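Local coordinates for putative cell adhesion protein (Bacteroides eggerthii, PDB 4GPV) that probably serves as a fimbrial (FimA-like) subunit of a bacterial pilus and so is likely to take part in cell adhesion, at residues Gly253-Ser267 with Phe279-Ile293. Residues are numbered along the deposited sequence; the frame is centred on the assembly and turned at random.
Sequences GNDGTTQPTILAIKS and FYPILFTNTDARHTI
K266 lays its aliphatic stem against the F279 ring, CB and CG running obliquely past its CD2/CE2 side with CG 3.6 Å from CE2, while A264 CB meets the edge of the same ring at CD2. The K266 chain leaves the backbone extended (chi1 -178°, CG opposite N), which brings CG beside the ring; a bend at chi2 then turns the ammonium to its salt bridge with D181. Replacing F279 with alanine is likely to leave the K266 methylenes without their apolar partner and to open a gap beside A264. On the other face of the hairpin, S267 OG, hydrogen-bonded to D180, sits in the plane of the Y280 ring, 3.6 Å from CE2, and L263 CB touches both I282 CG2 and F284 CE2. Reciprocal backbone bonds in the L263–I282 and I265–Y280 pairs fix this antiparallel register, and one further backbone bond, F284 N to T261 O (2.9 Å), follows the ladder. Beyond it a second, isolated bridge joins N254 and I293. Between the two, a water donates to N254 O and F284 O and accepts from T261 N. The N254 amide holds its own loop in shape: ND2 donates in plane to Q259 O and to T261 OG1, which also hydrogen-bonds to F187 O, and OD1 closes an Asx turn with G256 N. Strand 176-193 flanks strand 262-271 on the side away from its hairpin mate, whereas L263, I265, Y280 and I282 pack onto strands 146-169 and 297-306 of the second sheet.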
loop_
_atom_site.group_PDB
_atom_site.type_symbol
_atom_site.label_atom_id
_atom_site.label_comp_id
_atom_site.label_asym_id
_atom_site.label_seq_id
_atom_site.Cartn_x
_atom_site.Cartn_y
_atom_site.Cartn_z
ATOM N N GLY A 253 3.712 -2.785 -2.961
ATOM C CA GLY A 253 3.939 -3.192 -4.343
ATOM C C GLY A 253 3.991 -4.688 -4.511
ATOM O O GLY A 253 4.498 -5.391 -3.645
ATOM N N ASN A 254 3.406 -5.202 -5.578
ATOM C CA ASN A 254 3.410 -6.638 -5.820
ATOM C C ASN A 254 3.200 -6.895 -7.312
ATOM O O ASN A 254 2.066 -6.803 -7.772
ATOM C CB ASN A 254 2.334 -7.391 -4.987
ATOM C CG ASN A 254 2.427 -8.898 -5.126
ATOM O OD1 ASN A 254 3.392 -9.466 -5.683
ATOM N ND2 ASN A 254 1.409 -9.585 -4.668
ATOM N N ASP A 255 4.264 -7.305 -8.025
ATOM C CA ASP A 255 4.190 -7.605 -9.477
ATOM C C ASP A 255 3.564 -8.975 -9.734
ATOM O O ASP A 255 3.319 -9.358 -10.890
ATOM C CB ASP A 255 5.584 -7.493 -10.156
ATOM C CG ASP A 255 6.694 -8.369 -9.574
ATOM O OD1 ASP A 255 6.376 -9.374 -8.882
ATOM O OD2 ASP A 255 7.870 -8.097 -9.871
ATOM N N GLY A 256 3.343 -9.711 -8.656
ATOM C CA GLY A 256 2.730 -11.027 -8.698
ATOM C C GLY A 256 3.573 -12.121 -9.305
ATOM O O GLY A 256 3.027 -13.177 -9.613
ATOM N N THR A 257 4.905 -11.911 -9.436
ATOM C CA THR A 257 5.760 -12.939 -10.032
ATOM C C THR A 257 5.950 -14.111 -9.050
ATOM O O THR A 257 6.313 -15.213 -9.494
ATOM C CB THR A 257 7.059 -12.336 -10.562
ATOM O OG1 THR A 257 7.728 -11.661 -9.502
ATOM C CG2 THR A 257 6.808 -11.348 -11.700
ATOM N N THR A 258 5.655 -13.911 -7.745
ATOM C CA THR A 258 5.614 -15.037 -6.797
ATOM C C THR A 258 4.140 -15.383 -6.579
ATOM O O THR A 258 3.730 -16.515 -6.779
ATOM C CB THR A 258 6.348 -14.746 -5.487
ATOM O OG1 THR A 258 7.745 -14.596 -5.773
ATOM C CG2 THR A 258 6.161 -15.871 -4.464
ATOM N N GLN A 259 3.346 -14.392 -6.151
ATOM C CA GLN A 259 1.910 -14.608 -5.932
ATOM C C GLN A 259 1.226 -13.291 -6.099
ATOM O O GLN A 259 1.565 -12.381 -5.343
ATOM C CB GLN A 259 1.625 -15.179 -4.524
ATOM C CG GLN A 259 0.118 -15.229 -4.159
ATOM C CD GLN A 259 -0.760 -16.059 -5.089
ATOM O OE1 GLN A 259 -0.472 -17.215 -5.399
ATOM N NE2 GLN A 259 -1.880 -15.506 -5.548
ATOM N N PRO A 260 0.227 -13.146 -7.007
ATOM C CA PRO A 260 -0.429 -11.835 -7.106
ATOM C C PRO A 260 -1.348 -11.550 -5.943
ATOM O O PRO A 260 -1.885 -12.453 -5.322
ATOM C CB PRO A 260 -1.264 -11.956 -8.375
ATOM C CG PRO A 260 -1.521 -13.433 -8.521
ATOM C CD PRO A 260 -0.269 -14.072 -8.045
ATOM N N THR A 261 -1.566 -10.265 -5.703
ATOM C CA THR A 261 -2.524 -9.802 -4.716
ATOM C C THR A 261 -3.928 -10.039 -5.301
ATOM O O THR A 261 -4.132 -9.937 -6.523
ATOM C CB THR A 261 -2.249 -8.324 -4.391
ATOM O OG1 THR A 261 -0.956 -8.220 -3.754
ATOM C CG2 THR A 261 -3.304 -7.711 -3.463
ATOM N N ILE A 262 -4.901 -10.354 -4.429
ATOM C CA ILE A 262 -6.280 -10.634 -4.852
ATOM C C ILE A 262 -7.236 -9.867 -3.946
ATOM O O ILE A 262 -7.119 -9.952 -2.721
ATOM C CB ILE A 262 -6.628 -12.164 -4.797
ATOM C CG1 ILE A 262 -5.587 -13.053 -5.518
ATOM C CG2 ILE A 262 -8.122 -12.426 -5.249
ATOM C CD1 ILE A 262 -5.719 -14.527 -5.256
ATOM N N LEU A 263 -8.176 -9.141 -4.532
ATOM C CA LEU A 263 -9.250 -8.497 -3.761
ATOM C C LEU A 263 -10.498 -9.336 -3.953
ATOM O O LEU A 263 -10.787 -9.716 -5.077
ATOM C CB LEU A 263 -9.501 -7.037 -4.208
ATOM C CG LEU A 263 -10.694 -6.327 -3.513
ATOM C CD1 LEU A 263 -10.409 -6.057 -2.027
ATOM C CD2 LEU A 263 -11.035 -5.045 -4.247
ATOM N N ALA A 264 -11.221 -9.685 -2.862
ATOM C CA ALA A 264 -12.424 -10.474 -3.048
ATOM C C ALA A 264 -13.506 -10.153 -2.038
ATOM O O ALA A 264 -13.233 -9.661 -0.934
ATOM C CB ALA A 264 -12.091 -11.968 -2.916
ATOM N N ILE A 265 -14.731 -10.480 -2.424
ATOM C CA ILE A 265 -15.840 -10.588 -1.498
ATOM C C ILE A 265 -15.835 -12.050 -1.090
ATOM O O ILE A 265 -15.886 -12.903 -1.970
ATOM C CB ILE A 265 -17.195 -10.146 -2.062
ATOM C CG1 ILE A 265 -17.168 -8.665 -2.466
ATOM C CG2 ILE A 265 -18.329 -10.456 -1.025
ATOM C CD1 ILE A 265 -18.296 -8.287 -3.420
ATOM N N LYS A 266 -15.741 -12.349 0.217
ATOM C CA LYS A 266 -15.790 -13.731 0.710
ATOM C C LYS A 266 -17.189 -13.939 1.274
ATOM O O LYS A 266 -17.652 -13.112 2.063
ATOM C CB LYS A 266 -14.698 -13.961 1.780
ATOM C CG LYS A 266 -14.671 -15.398 2.285
ATOM C CD LYS A 266 -15.464 -15.571 3.566
ATOM C CE LYS A 266 -15.867 -17.015 3.755
ATOM N NZ LYS A 266 -16.622 -17.190 5.028
ATOM N N SER A 267 -17.865 -15.024 0.865
ATOM C CA SER A 267 -19.217 -15.277 1.316
ATOM C C SER A 267 -19.360 -16.724 1.724
ATOM O O SER A 267 -18.424 -17.515 1.535
ATOM C CB SER A 267 -20.197 -14.937 0.194
ATOM O OG SER A 267 -19.952 -13.628 -0.294
ATOM N N PHE A 279 -16.199 -17.080 -3.280
ATOM C CA PHE A 279 -15.529 -15.793 -3.487
ATOM C C PHE A 279 -15.970 -15.102 -4.759
ATOM O O PHE A 279 -16.277 -15.759 -5.747
ATOM C CB PHE A 279 -14.001 -16.018 -3.566
ATOM C CG PHE A 279 -13.391 -16.633 -2.334
ATOM C CD1 PHE A 279 -13.349 -18.016 -2.172
ATOM C CD2 PHE A 279 -12.889 -15.834 -1.318
ATOM C CE1 PHE A 279 -12.801 -18.585 -1.019
ATOM C CE2 PHE A 279 -12.304 -16.396 -0.186
ATOM C CZ PHE A 279 -12.306 -17.775 -0.017
ATOM N N TYR A 280 -15.940 -13.756 -4.749
ATOM C CA TYR A 280 -16.165 -12.947 -5.952
ATOM C C TYR A 280 -14.863 -12.160 -6.087
ATOM O O TYR A 280 -14.709 -11.123 -5.449
ATOM C CB TYR A 280 -17.405 -12.050 -5.812
ATOM C CG TYR A 280 -18.660 -12.816 -5.472
ATOM C CD1 TYR A 280 -19.477 -13.334 -6.479
ATOM C CD2 TYR A 280 -19.073 -12.969 -4.150
ATOM C CE1 TYR A 280 -20.694 -13.942 -6.181
ATOM C CE2 TYR A 280 -20.272 -13.625 -3.836
ATOM C CZ TYR A 280 -21.077 -14.112 -4.856
ATOM O OH TYR A 280 -22.272 -14.734 -4.540
ATOM N N PRO A 281 -13.851 -12.732 -6.769
ATOM C CA PRO A 281 -12.511 -12.133 -6.703
ATOM C C PRO A 281 -12.027 -11.380 -7.947
ATOM O O PRO A 281 -12.577 -11.531 -9.046
ATOM C CB PRO A 281 -11.642 -13.370 -6.523
ATOM C CG PRO A 281 -12.377 -14.452 -7.301
ATOM C CD PRO A 281 -13.806 -14.042 -7.449
ATOM N N ILE A 282 -10.939 -10.632 -7.752
ATOM C CA ILE A 282 -10.199 -9.984 -8.822
ATOM C C ILE A 282 -8.712 -10.166 -8.544
ATOM O O ILE A 282 -8.228 -9.785 -7.475
ATOM C CB ILE A 282 -10.584 -8.511 -9.124
ATOM C CG1 ILE A 282 -9.962 -8.033 -10.482
ATOM C CG2 ILE A 282 -10.247 -7.571 -8.007
ATOM C CD1 ILE A 282 -10.421 -8.916 -11.834
ATOM N N LEU A 283 -7.996 -10.774 -9.506
ATOM C CA LEU A 283 -6.548 -10.989 -9.396
ATOM C C LEU A 283 -5.834 -9.807 -9.981
ATOM O O LEU A 283 -6.150 -9.422 -11.108
ATOM C CB LEU A 283 -6.109 -12.268 -10.148
ATOM C CG LEU A 283 -6.192 -13.588 -9.408
ATOM C CD1 LEU A 283 -7.605 -13.983 -9.222
ATOM C CD2 LEU A 283 -5.511 -14.662 -10.205
ATOM N N PHE A 284 -4.860 -9.253 -9.248
ATOM C CA PHE A 284 -4.045 -8.133 -9.730
ATOM C C PHE A 284 -2.876 -8.709 -10.527
ATOM O O PHE A 284 -1.715 -8.752 -10.062
ATOM C CB PHE A 284 -3.568 -7.235 -8.591
ATOM C CG PHE A 284 -4.692 -6.356 -8.108
ATOM C CD1 PHE A 284 -4.991 -5.163 -8.762
ATOM C CD2 PHE A 284 -5.497 -6.753 -7.045
ATOM C CE1 PHE A 284 -6.048 -4.353 -8.323
ATOM C CE2 PHE A 284 -6.546 -5.929 -6.594
ATOM C CZ PHE A 284 -6.825 -4.755 -7.257
ATOM N N THR A 285 -3.219 -9.187 -11.722
ATOM C CA THR A 285 -2.290 -9.710 -12.731
ATOM C C THR A 285 -2.507 -8.951 -14.034
ATOM O O THR A 285 -3.585 -8.398 -14.265
ATOM C CB THR A 285 -2.550 -11.216 -13.009
ATOM O OG1 THR A 285 -3.878 -11.386 -13.522
ATOM C CG2 THR A 285 -2.317 -12.087 -11.802
ATOM N N ASN A 286 -1.527 -9.035 -14.937
ATOM C CA ASN A 286 -1.681 -8.436 -16.263
ATOM C C ASN A 286 -2.824 -9.043 -17.092
ATOM O O ASN A 286 -3.339 -8.350 -17.953
ATOM C CB ASN A 286 -0.374 -8.589 -17.041
ATOM C CG ASN A 286 0.641 -7.593 -16.580
ATOM O OD1 ASN A 286 0.315 -6.543 -16.005
ATOM N ND2 ASN A 286 1.902 -7.913 -16.804
ATOM N N THR A 287 -3.207 -10.310 -16.860
ATOM C CA THR A 287 -4.254 -10.971 -17.650
ATOM C C THR A 287 -5.651 -10.859 -17.030
ATOM O O THR A 287 -6.621 -11.013 -17.764
ATOM C CB THR A 287 -3.926 -12.462 -17.908
ATOM O OG1 THR A 287 -3.782 -13.140 -16.660
ATOM C CG2 THR A 287 -2.675 -12.648 -18.743
ATOM N N ASP A 288 -5.778 -10.589 -15.708
ATOM C CA ASP A 288 -7.121 -10.506 -15.099
ATOM C C ASP A 288 -7.503 -9.038 -14.912
ATOM O O ASP A 288 -8.241 -8.500 -15.745
ATOM C CB ASP A 288 -7.213 -11.312 -13.785
ATOM C CG ASP A 288 -8.630 -11.624 -13.324
ATOM O OD1 ASP A 288 -9.534 -11.697 -14.186
ATOM O OD2 ASP A 288 -8.830 -11.837 -12.090
ATOM N N ALA A 289 -6.976 -8.379 -13.874
ATOM C CA ALA A 289 -7.246 -6.956 -13.638
ATOM C C ALA A 289 -6.620 -6.067 -14.697
ATOM O O ALA A 289 -7.062 -4.929 -14.845
ATOM C CB ALA A 289 -6.702 -6.551 -12.273
ATOM N N ARG A 290 -5.562 -6.564 -15.409
ATOM C CA ARG A 290 -4.759 -5.821 -16.398
ATOM C C ARG A 290 -3.893 -4.792 -15.647
ATOM O O ARG A 290 -3.416 -3.805 -16.214
ATOM C CB ARG A 290 -5.598 -5.172 -17.534
ATOM C CG ARG A 290 -6.536 -6.139 -18.271
ATOM C CD ARG A 290 -5.878 -6.792 -19.471
ATOM N NE ARG A 290 -6.458 -8.105 -19.760
ATOM C CZ ARG A 290 -5.853 -9.064 -20.456
ATOM N NH1 ARG A 290 -4.629 -8.871 -20.938
ATOM N NH2 ARG A 290 -6.461 -10.222 -20.671
ATOM N N HIS A 291 -3.666 -5.045 -14.352
ATOM C CA HIS A 291 -2.855 -4.246 -13.449
ATOM C C HIS A 291 -2.273 -5.092 -12.374
ATOM O O HIS A 291 -2.996 -5.867 -11.752
ATOM C CB HIS A 291 -3.648 -3.118 -12.731
ATOM C CG HIS A 291 -4.354 -2.156 -13.625
ATOM N ND1 HIS A 291 -3.739 -1.019 -14.080
ATOM C CD2 HIS A 291 -5.616 -2.201 -14.107
ATOM C CE1 HIS A 291 -4.641 -0.403 -14.826
ATOM N NE2 HIS A 291 -5.784 -1.083 -14.869
ATOM N N THR A 292 -0.989 -4.875 -12.077
ATOM C CA THR A 292 -0.385 -5.448 -10.887
ATOM C C THR A 292 -0.364 -4.296 -9.873
ATOM O O THR A 292 -0.857 -3.200 -10.188
ATOM C CB THR A 292 0.967 -6.117 -11.158
ATOM O OG1 THR A 292 1.857 -5.136 -11.688
ATOM C CG2 THR A 292 0.849 -7.300 -12.125
ATOM N N ILE A 293 0.169 -4.494 -8.670
ATOM C CA ILE A 293 0.109 -3.401 -7.697
ATOM C C ILE A 293 1.418 -2.649 -7.674
ATOM O O ILE A 293 2.461 -3.239 -7.429
ATOM C CB ILE A 293 -0.239 -3.932 -6.276
ATOM C CG1 ILE A 293 -1.592 -4.676 -6.229
ATOM C CG2 ILE A 293 -0.134 -2.841 -5.210
ATOM C CD1 ILE A 293 -2.856 -3.817 -6.561
HETATM O O HOH W 1 -0.340 -8.431 -7.672
HETATM O O HOH W 2 -13.286 -8.331 -6.505
#